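Local coordinates for protein phenylalanine--tRNA ligase beta subunit (Bacteroides fragilis, PDB 3IG2) that forms, with the alpha subunit, the tetrameric ligase that charges tRNA(Phe) with phenylalanine using ATP, and is represented here by the core domain of the beta chain, at residues A34-D37 / G38-S41; K190-L193 / K194-V198; L65-G68 / G69-S72; A142-E145 / N146-R150. One frame throughout, in Å; residues are numbered along the deposited sequence.

All four contacts are local, each between residues three to five apart in its own unbroken run of chain, but their surroundings differ. Interaction 3, at the start of helix 66-75, is the buried one, and interactions 1 and 2 both lean on it: the 34-41 turn at the surface packs tyrosine and leucine side chains against its phenylalanine, while the end of helix 190-195 adds Met-192 and Phe-196. These three therefore form one aromatic and aliphatic cluster. Interaction 4 belongs to helix 134-150, elsewhere on the domain, with its nearest atoms about 12 Å from interaction 3. Its inner side is apolar too, but its outer side carries a charged pair that meets the second subunit.

Interaction 1: A34-D37 / G38-S41; sequences AYYD and GLES
Tyr-36 and Leu-39 are joined through their backbones by a type II beta turn, closed by a nearly straight bond (162°) in which Leu-39 N donates to Tyr-36 O at 3.1 Å. The turn follows a short 3-10 segment, whose last bond runs from Asp-37 N to Ala-34 O, and it lies in the loop between strands 30-31 and 48-49. Gly-38 occupies the third turn position with a positive phi of 68°, a backbone setting that favours glycine.

Leu-39 is the side chain that returns across the turn. Its CG lies anti to the carbonyl carbon (chi1 -72°), which holds it close to the Tyr-36 carbonyl, with CG 3.6 Å from Tyr-36 O. The branch continues back along the chain until CD1 rests 3.8 Å from Tyr-36 CA, over the backbone of the first turn residue. The tyrosine ring slants past this methyl group. Its far end is fixed elsewhere, since Tyr-36 OH is hydrogen-bonded to Gln-63 N, and the ring meets Phe-67 edge-to-face. Beyond the turn the chain is tied to the loop at Asp-166, which accepts from both Glu-40 N and Ser-41 OG. Asp-37 and Gly-38 stay at the surface, while the Tyr-36 ring is buried and Leu-39 packs against Phe-67. The apolar contact itself is light: Leu-39 CD1 approaches Tyr-36 CD1 to 4.1 Å, and the same methyl group lies 3.8 Å from Tyr-35 O.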
# COMPACT_ATOMS: atom_id res chain seq x y z
N ALA B 34 11.81 -8.82 -39.64
CA ALA B 34 13.24 -8.58 -39.44
C ALA B 34 13.62 -8.62 -37.96
O ALA B 34 14.77 -8.83 -37.63
CB ALA B 34 13.67 -7.27 -40.09
N TYR B 35 12.64 -8.44 -37.07
CA TYR B 35 12.88 -8.61 -35.65
C TYR B 35 13.39 -10.03 -35.36
O TYR B 35 14.13 -10.25 -34.43
CB TYR B 35 11.61 -8.40 -34.85
CG TYR B 35 11.09 -6.98 -34.68
CD1 TYR B 35 11.92 -5.87 -34.85
CD2 TYR B 35 9.76 -6.77 -34.31
CE1 TYR B 35 11.43 -4.58 -34.64
CE2 TYR B 35 9.26 -5.49 -34.08
CZ TYR B 35 10.10 -4.41 -34.25
OH TYR B 35 9.61 -3.16 -34.05
N TYR B 36 12.98 -10.99 -36.18
CA TYR B 36 13.29 -12.39 -35.92
C TYR B 36 14.60 -12.87 -36.58
O TYR B 36 15.00 -14.02 -36.42
CB TYR B 36 12.09 -13.25 -36.34
CG TYR B 36 10.84 -12.92 -35.54
CD1 TYR B 36 10.53 -13.62 -34.36
CD2 TYR B 36 9.98 -11.88 -35.94
CE1 TYR B 36 9.40 -13.30 -33.61
CE2 TYR B 36 8.84 -11.57 -35.19
CZ TYR B 36 8.56 -12.28 -34.03
OH TYR B 36 7.44 -11.98 -33.30
N ASP B 37 15.27 -11.98 -37.31
CA ASP B 37 16.50 -12.33 -38.03
C ASP B 37 17.55 -12.97 -37.15
O ASP B 37 17.95 -12.41 -36.13
CB ASP B 37 17.08 -11.09 -38.70
CG ASP B 37 16.36 -10.73 -39.99
OD1 ASP B 37 16.41 -9.54 -40.40
OD2 ASP B 37 15.75 -11.64 -40.59
N GLY B 38 17.97 -14.16 -37.55
CA GLY B 38 19.05 -14.86 -36.86
C GLY B 38 18.72 -15.34 -35.46
O GLY B 38 19.60 -15.79 -34.73
N LEU B 39 17.45 -15.23 -35.06
CA LEU B 39 17.05 -15.70 -33.74
C LEU B 39 16.95 -17.21 -33.75
O LEU B 39 16.64 -17.80 -34.79
CB LEU B 39 15.71 -15.12 -33.30
CG LEU B 39 15.57 -13.65 -32.90
CD1 LEU B 39 14.17 -13.48 -32.38
CD2 LEU B 39 16.62 -13.13 -31.86
N GLU B 40 17.24 -17.81 -32.60
CA GLU B 40 17.10 -19.25 -32.41
C GLU B 40 15.87 -19.57 -31.58
O GLU B 40 15.27 -20.62 -31.75
CB GLU B 40 18.36 -19.85 -31.76
N SER B 41 15.48 -18.67 -30.68
CA SER B 41 14.36 -18.96 -29.79
C SER B 41 13.03 -18.89 -30.55
O SER B 41 12.15 -19.72 -30.34
CB SER B 41 14.38 -18.04 -28.57
OG SER B 41 14.46 -16.68 -28.97

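Interaction 2: K190-L193 / K194-V198; sequences KKML and KAFDV
Leu-193 O is shared by two backbone donors at the end of helix 190-195: Val-198 N, in a straight bond of 2.9 Å, and Phe-196 N, which bonds weakly both to it and to Met-192 O. The first bond, together with that from Asp-197 N to Lys-194 O, defines a Schellman motif, with Asp-197 as its C-prime residue at a phi of 64°. Just before it, regular helical bonds still run from Lys-194 N to Lys-190 O and from Ala-195 N to Lys-191 O.

The reversal brings Val-198 back against the last turn. Its CG1, anti to the backbone N (chi1 176°), meets Leu-193 CD2 at 4.1 Å, the apolar contact that commonly accompanies this cap. Phe-196 turns a ring edge to the backbone, with Met-192 O lying near the ring plane, 3.5 Å from Phe-196 CD2. The selenium of Met-192, a selenomethionine, touches the same ring more loosely, with SE 4.4 Å from Phe-196 CE2. Both side chains continue onto helix 66-75, where the Phe-196 ring lies almost parallel to that of Phe-67.

The chemistry divides by side: Lys-190, Lys-191 and Lys-194 are exposed, whereas Met-192, Leu-193 and Val-198 are buried. The helix-end carbonyls of Leu-193 and Lys-194 thus receive Schellman donors, while Leu-193 and Val-198 are buried against each other.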
# COMPACT_ATOMS: atom_id res chain seq x y z
N LYS B 190 21.25 -6.96 -23.29
CA LYS B 190 21.62 -5.59 -23.60
C LYS B 190 21.53 -5.26 -25.10
O LYS B 190 21.04 -4.19 -25.47
CB LYS B 190 23.04 -5.36 -23.10
CG LYS B 190 23.12 -4.42 -21.91
CD LYS B 190 22.44 -4.96 -20.66
CE LYS B 190 22.94 -4.20 -19.43
NZ LYS B 190 24.43 -4.13 -19.31
N LYS B 191 22.02 -6.17 -25.94
CA LYS B 191 21.96 -5.99 -27.40
C LYS B 191 20.51 -5.72 -27.81
O LYS B 191 20.23 -4.80 -28.56
CB LYS B 191 22.56 -7.22 -28.11
CG LYS B 191 22.15 -7.43 -29.57
CD LYS B 191 23.15 -8.37 -30.27
CE LYS B 191 22.76 -8.60 -31.73
NZ LYS B 191 23.69 -9.57 -32.42
N MSE B 192 19.58 -6.49 -27.27
CA MSE B 192 18.17 -6.30 -27.60
C MSE B 192 17.54 -5.00 -27.11
O MSE B 192 16.73 -4.42 -27.80
CB MSE B 192 17.38 -7.49 -27.11
CG MSE B 192 17.53 -8.60 -28.09
SE MSE B 192 15.98 -8.51 -29.21
CE MSE B 192 15.03 -9.39 -27.76
N LEU B 193 17.90 -4.56 -25.91
CA LEU B 193 17.43 -3.27 -25.42
C LEU B 193 17.88 -2.17 -26.38
O LEU B 193 17.12 -1.26 -26.73
CB LEU B 193 18.01 -3.01 -24.02
CG LEU B 193 17.65 -4.06 -22.98
CD1 LEU B 193 18.37 -3.82 -21.67
CD2 LEU B 193 16.17 -4.06 -22.79
N LYS B 194 19.14 -2.25 -26.79
CA LYS B 194 19.74 -1.26 -27.66
C LYS B 194 19.01 -1.20 -29.00
O LYS B 194 18.64 -0.12 -29.47
CB LYS B 194 21.20 -1.61 -27.89
CG LYS B 194 21.91 -0.66 -28.82
CD LYS B 194 22.25 0.63 -28.12
CE LYS B 194 23.59 0.55 -27.42
NZ LYS B 194 24.38 1.79 -27.70
N ALA B 195 18.78 -2.36 -29.60
CA ALA B 195 18.12 -2.42 -30.89
C ALA B 195 16.72 -1.83 -30.82
O ALA B 195 16.19 -1.40 -31.84
CB ALA B 195 18.07 -3.85 -31.42
N PHE B 196 16.12 -1.78 -29.62
CA PHE B 196 14.77 -1.20 -29.46
C PHE B 196 14.71 0.21 -28.87
O PHE B 196 13.62 0.73 -28.64
CB PHE B 196 13.85 -2.15 -28.68
CG PHE B 196 13.23 -3.20 -29.55
CD1 PHE B 196 11.96 -3.00 -30.10
CD2 PHE B 196 13.91 -4.37 -29.83
CE1 PHE B 196 11.39 -3.96 -30.92
CE2 PHE B 196 13.37 -5.34 -30.67
CZ PHE B 196 12.11 -5.14 -31.21
N ASP B 197 15.87 0.84 -28.68
CA ASP B 197 15.93 2.20 -28.10
C ASP B 197 15.41 2.22 -26.66
O ASP B 197 14.76 3.18 -26.24
CB ASP B 197 15.11 3.21 -28.92
CG ASP B 197 15.69 3.49 -30.27
OD1 ASP B 197 16.86 3.13 -30.53
OD2 ASP B 197 14.97 4.10 -31.10
N VAL B 198 15.68 1.16 -25.90
CA VAL B 198 15.25 1.08 -24.53
C VAL B 198 16.49 1.31 -23.67
O VAL B 198 17.46 0.57 -23.80
CB VAL B 198 14.61 -0.30 -24.25
CG1 VAL B 198 14.24 -0.43 -22.79
CG2 VAL B 198 13.38 -0.49 -25.17

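Interaction 3: L65-G68 / G69-S72; sequences LLFG and GLES
Leu-70 lies across Leu-66 one turn on, with Leu-70 CG 4.1 Å from Leu-66 CD1, in the opening turns of alpha helix 66-75. Leu-66 sets its CG anti to the backbone N (chi1 171°), and this swings the branched end up the helix toward Leu-70. The leucine on the later turn also reaches the neighbouring ring: Leu-70 CD1 is 4.4 Å from Phe-67 CD1, in an oblique approach. Beyond the helix this apolar side is covered by Met-192, which packs on both Leu-66 and Phe-67, and by Phe-196, which touches Leu-70.

The backbone tightens as the helix gets under way. Gly-69 N reaches Leu-65 O only weakly, whereas Glu-71 N binds Phe-67 O at 2.9 Å, nearly straight at 169°. Gly-68, roughly across the helix from the leucine pair, has no side chain.

Glu-71 lies back over Gly-68. Its extended chain passes 3.5 Å from Phe-67 O at CG, and OE1 comes to 3.7 Å from Gly-68 CA. The other carboxylate oxygen, OE2, is taken by Tyr-35 OH in a probable hydrogen bond, so the glutamate ties the helix to the 3-10 segment that leads into the 36-39 turn. Ser-72 folds toward the same glycine from the next position. Ser-72 N donates to Gly-68 O at 3.0 Å, and Ser-72 OG, itself hydrogen-bonded to Asn-27 ND2, sits 3.1 Å from that carbonyl oxygen.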
# COMPACT_ATOMS: atom_id res chain seq x y z
N LEU B 65 5.25 -12.26 -27.94
CA LEU B 65 4.85 -10.95 -27.41
C LEU B 65 5.99 -9.98 -27.16
O LEU B 65 5.77 -8.75 -27.06
CB LEU B 65 4.08 -11.12 -26.10
CG LEU B 65 2.74 -11.89 -26.19
CD1 LEU B 65 2.08 -11.83 -24.86
CD2 LEU B 65 1.87 -11.29 -27.25
N LEU B 66 7.19 -10.48 -27.00
CA LEU B 66 8.28 -9.66 -26.47
C LEU B 66 8.41 -8.30 -27.14
O LEU B 66 8.44 -7.24 -26.46
CB LEU B 66 9.61 -10.39 -26.63
CG LEU B 66 10.86 -9.59 -26.32
CD1 LEU B 66 10.90 -9.22 -24.85
CD2 LEU B 66 12.06 -10.43 -26.68
N PHE B 67 8.53 -8.31 -28.47
CA PHE B 67 8.92 -7.11 -29.20
C PHE B 67 7.93 -5.95 -29.09
O PHE B 67 8.33 -4.80 -28.93
CB PHE B 67 9.22 -7.43 -30.66
CG PHE B 67 10.28 -8.49 -30.83
CD1 PHE B 67 11.53 -8.32 -30.27
CD2 PHE B 67 10.02 -9.64 -31.56
CE1 PHE B 67 12.51 -9.29 -30.45
CE2 PHE B 67 11.00 -10.60 -31.74
CZ PHE B 67 12.23 -10.44 -31.19
N GLY B 68 6.64 -6.26 -29.13
CA GLY B 68 5.65 -5.24 -28.94
C GLY B 68 5.82 -4.54 -27.60
O GLY B 68 5.67 -3.33 -27.52
N GLY B 69 6.10 -5.31 -26.56
CA GLY B 69 6.35 -4.73 -25.23
C GLY B 69 7.59 -3.84 -25.21
O GLY B 69 7.60 -2.83 -24.52
N LEU B 70 8.63 -4.20 -25.95
CA LEU B 70 9.83 -3.37 -26.01
C LEU B 70 9.54 -2.07 -26.74
O LEU B 70 10.02 -1.04 -26.32
CB LEU B 70 11.02 -4.08 -26.66
CG LEU B 70 11.60 -5.30 -25.94
CD1 LEU B 70 12.73 -5.88 -26.76
CD2 LEU B 70 12.07 -5.01 -24.51
N GLU B 71 8.74 -2.13 -27.80
CA GLU B 71 8.24 -0.92 -28.47
C GLU B 71 7.45 -0.02 -27.50
O GLU B 71 7.66 1.20 -27.47
CB GLU B 71 7.36 -1.26 -29.66
CG GLU B 71 8.06 -1.92 -30.84
CD GLU B 71 7.07 -2.55 -31.82
OE1 GLU B 71 5.86 -2.58 -31.51
OE2 GLU B 71 7.47 -3.00 -32.92
N SER B 72 6.56 -0.63 -26.71
CA SER B 72 5.75 0.09 -25.73
C SER B 72 6.62 0.77 -24.67
O SER B 72 6.34 1.89 -24.29
CB SER B 72 4.75 -0.85 -25.03
OG SER B 72 3.81 -1.39 -25.94

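Interaction 4: A142-E145 / N146-R150; sequences AYVE and NIFKR
Val-144 and Phe-148 lie side by side and point the same way, with a valine methyl group set over the phenylalanine ring. Val-144 CG1 stands 3.8 Å from the ring centroid and 26° off its normal, a CH-pi contact in which CZ is the nearest ring atom, at 3.5 Å. CG1 gets there because it is anti to the backbone N (chi1 178°). In the backbone between the two, Phe-148 N donates to Val-144 O at 2.9 Å, and that carbonyl oxygen also lies over a face of the ring, near its rim.

Glu-145 and Lys-149 come together at a slant, each with an extended chain. Glu-145 OE2 is 3.4 Å from Lys-149 NZ, a long salt bridge with a weak hydrogen bond. The stronger partner of this lysine is Glu-40 of the second subunit, so the ammonium group has a carboxylate partner in each subunit, which would probably favour its charged state.

Val-144, Ile-147 and Phe-148 pack on strand 200-207, while Asn-146 and Ile-147 touch Gln-16 of helix 6-19. The result is an amphipathic helix lying on a mixed, largely antiparallel sheet, consistent with the class II synthetase-like fold of this core domain.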
# COMPACT_ATOMS: atom_id res chain seq x y z
N ALA B 142 8.90 -13.50 -8.16
CA ALA B 142 7.76 -13.32 -7.20
C ALA B 142 6.39 -13.08 -7.92
O ALA B 142 5.32 -13.54 -7.52
CB ALA B 142 8.05 -12.20 -6.11
N TYR B 143 6.42 -12.18 -8.96
CA TYR B 143 5.19 -11.90 -9.70
C TYR B 143 4.71 -13.19 -10.39
O TYR B 143 3.52 -13.51 -10.41
CB TYR B 143 5.36 -10.74 -10.71
CG TYR B 143 5.72 -9.38 -10.11
CD1 TYR B 143 4.79 -8.68 -9.32
CD2 TYR B 143 6.96 -8.79 -10.36
CE1 TYR B 143 5.12 -7.43 -8.78
CE2 TYR B 143 7.30 -7.54 -9.82
CZ TYR B 143 6.37 -6.87 -9.05
OH TYR B 143 6.73 -5.64 -8.54
N VAL B 144 5.65 -13.94 -10.95
CA VAL B 144 5.33 -15.21 -11.62
C VAL B 144 4.79 -16.22 -10.61
O VAL B 144 3.81 -16.89 -10.87
CB VAL B 144 6.52 -15.76 -12.47
CG1 VAL B 144 6.07 -17.14 -13.11
CG2 VAL B 144 7.01 -14.78 -13.54
N GLU B 145 5.41 -16.29 -9.43
CA GLU B 145 5.01 -17.26 -8.40
C GLU B 145 3.57 -16.99 -7.95
O GLU B 145 2.77 -17.91 -7.78
CB GLU B 145 5.94 -17.22 -7.20
CG GLU B 145 5.29 -17.85 -5.95
CD GLU B 145 6.26 -18.30 -4.91
OE1 GLU B 145 7.42 -17.88 -4.91
OE2 GLU B 145 5.84 -19.11 -4.05
N ASN B 146 3.24 -15.71 -7.80
CA ASN B 146 1.92 -15.32 -7.31
C ASN B 146 0.84 -15.51 -8.36
O ASN B 146 -0.32 -15.80 -8.02
CB ASN B 146 1.97 -13.90 -6.75
CG ASN B 146 2.66 -13.86 -5.40
OD1 ASN B 146 2.54 -14.82 -4.61
ND2 ASN B 146 3.39 -12.78 -5.12
N ILE B 147 1.23 -15.38 -9.62
CA ILE B 147 0.35 -15.76 -10.72
C ILE B 147 0.09 -17.26 -10.66
O ILE B 147 -1.08 -17.69 -10.72
CB ILE B 147 0.89 -15.36 -12.10
CG1 ILE B 147 0.82 -13.85 -12.27
CG2 ILE B 147 0.04 -15.97 -13.20
CD1 ILE B 147 1.64 -13.32 -13.41
N PHE B 148 1.15 -18.06 -10.53
CA PHE B 148 0.95 -19.50 -10.41
C PHE B 148 0.01 -19.87 -9.26
O PHE B 148 -0.88 -20.70 -9.43
CB PHE B 148 2.27 -20.25 -10.28
CG PHE B 148 3.12 -20.23 -11.52
CD1 PHE B 148 2.58 -19.90 -12.76
CD2 PHE B 148 4.45 -20.59 -11.45
CE1 PHE B 148 3.35 -19.92 -13.89
CE2 PHE B 148 5.23 -20.60 -12.59
CZ PHE B 148 4.67 -20.26 -13.82
N LYS B 149 0.21 -19.27 -8.09
CA LYS B 149 -0.64 -19.51 -6.93
C LYS B 149 -2.09 -19.17 -7.22
O LYS B 149 -3.01 -19.90 -6.81
CB LYS B 149 -0.16 -18.71 -5.73
CG LYS B 149 1.11 -19.25 -5.14
CD LYS B 149 1.58 -18.41 -3.96
CE LYS B 149 2.58 -19.19 -3.13
NZ LYS B 149 3.19 -18.38 -2.03
N ARG B 150 -2.28 -18.05 -7.94
CA ARG B 150 -3.60 -17.57 -8.30
C ARG B 150 -4.29 -18.60 -9.20
O ARG B 150 -5.50 -18.78 -9.12
CB ARG B 150 -3.50 -16.21 -8.98
CG ARG B 150 -4.82 -15.45 -9.17
CD ARG B 150 -5.87 -15.96 -8.21
NE ARG B 150 -6.51 -14.87 -7.50
CZ ARG B 150 -7.58 -15.02 -6.73
NH1 ARG B 150 -8.11 -16.23 -6.55
NH2 ARG B 150 -8.11 -13.97 -6.13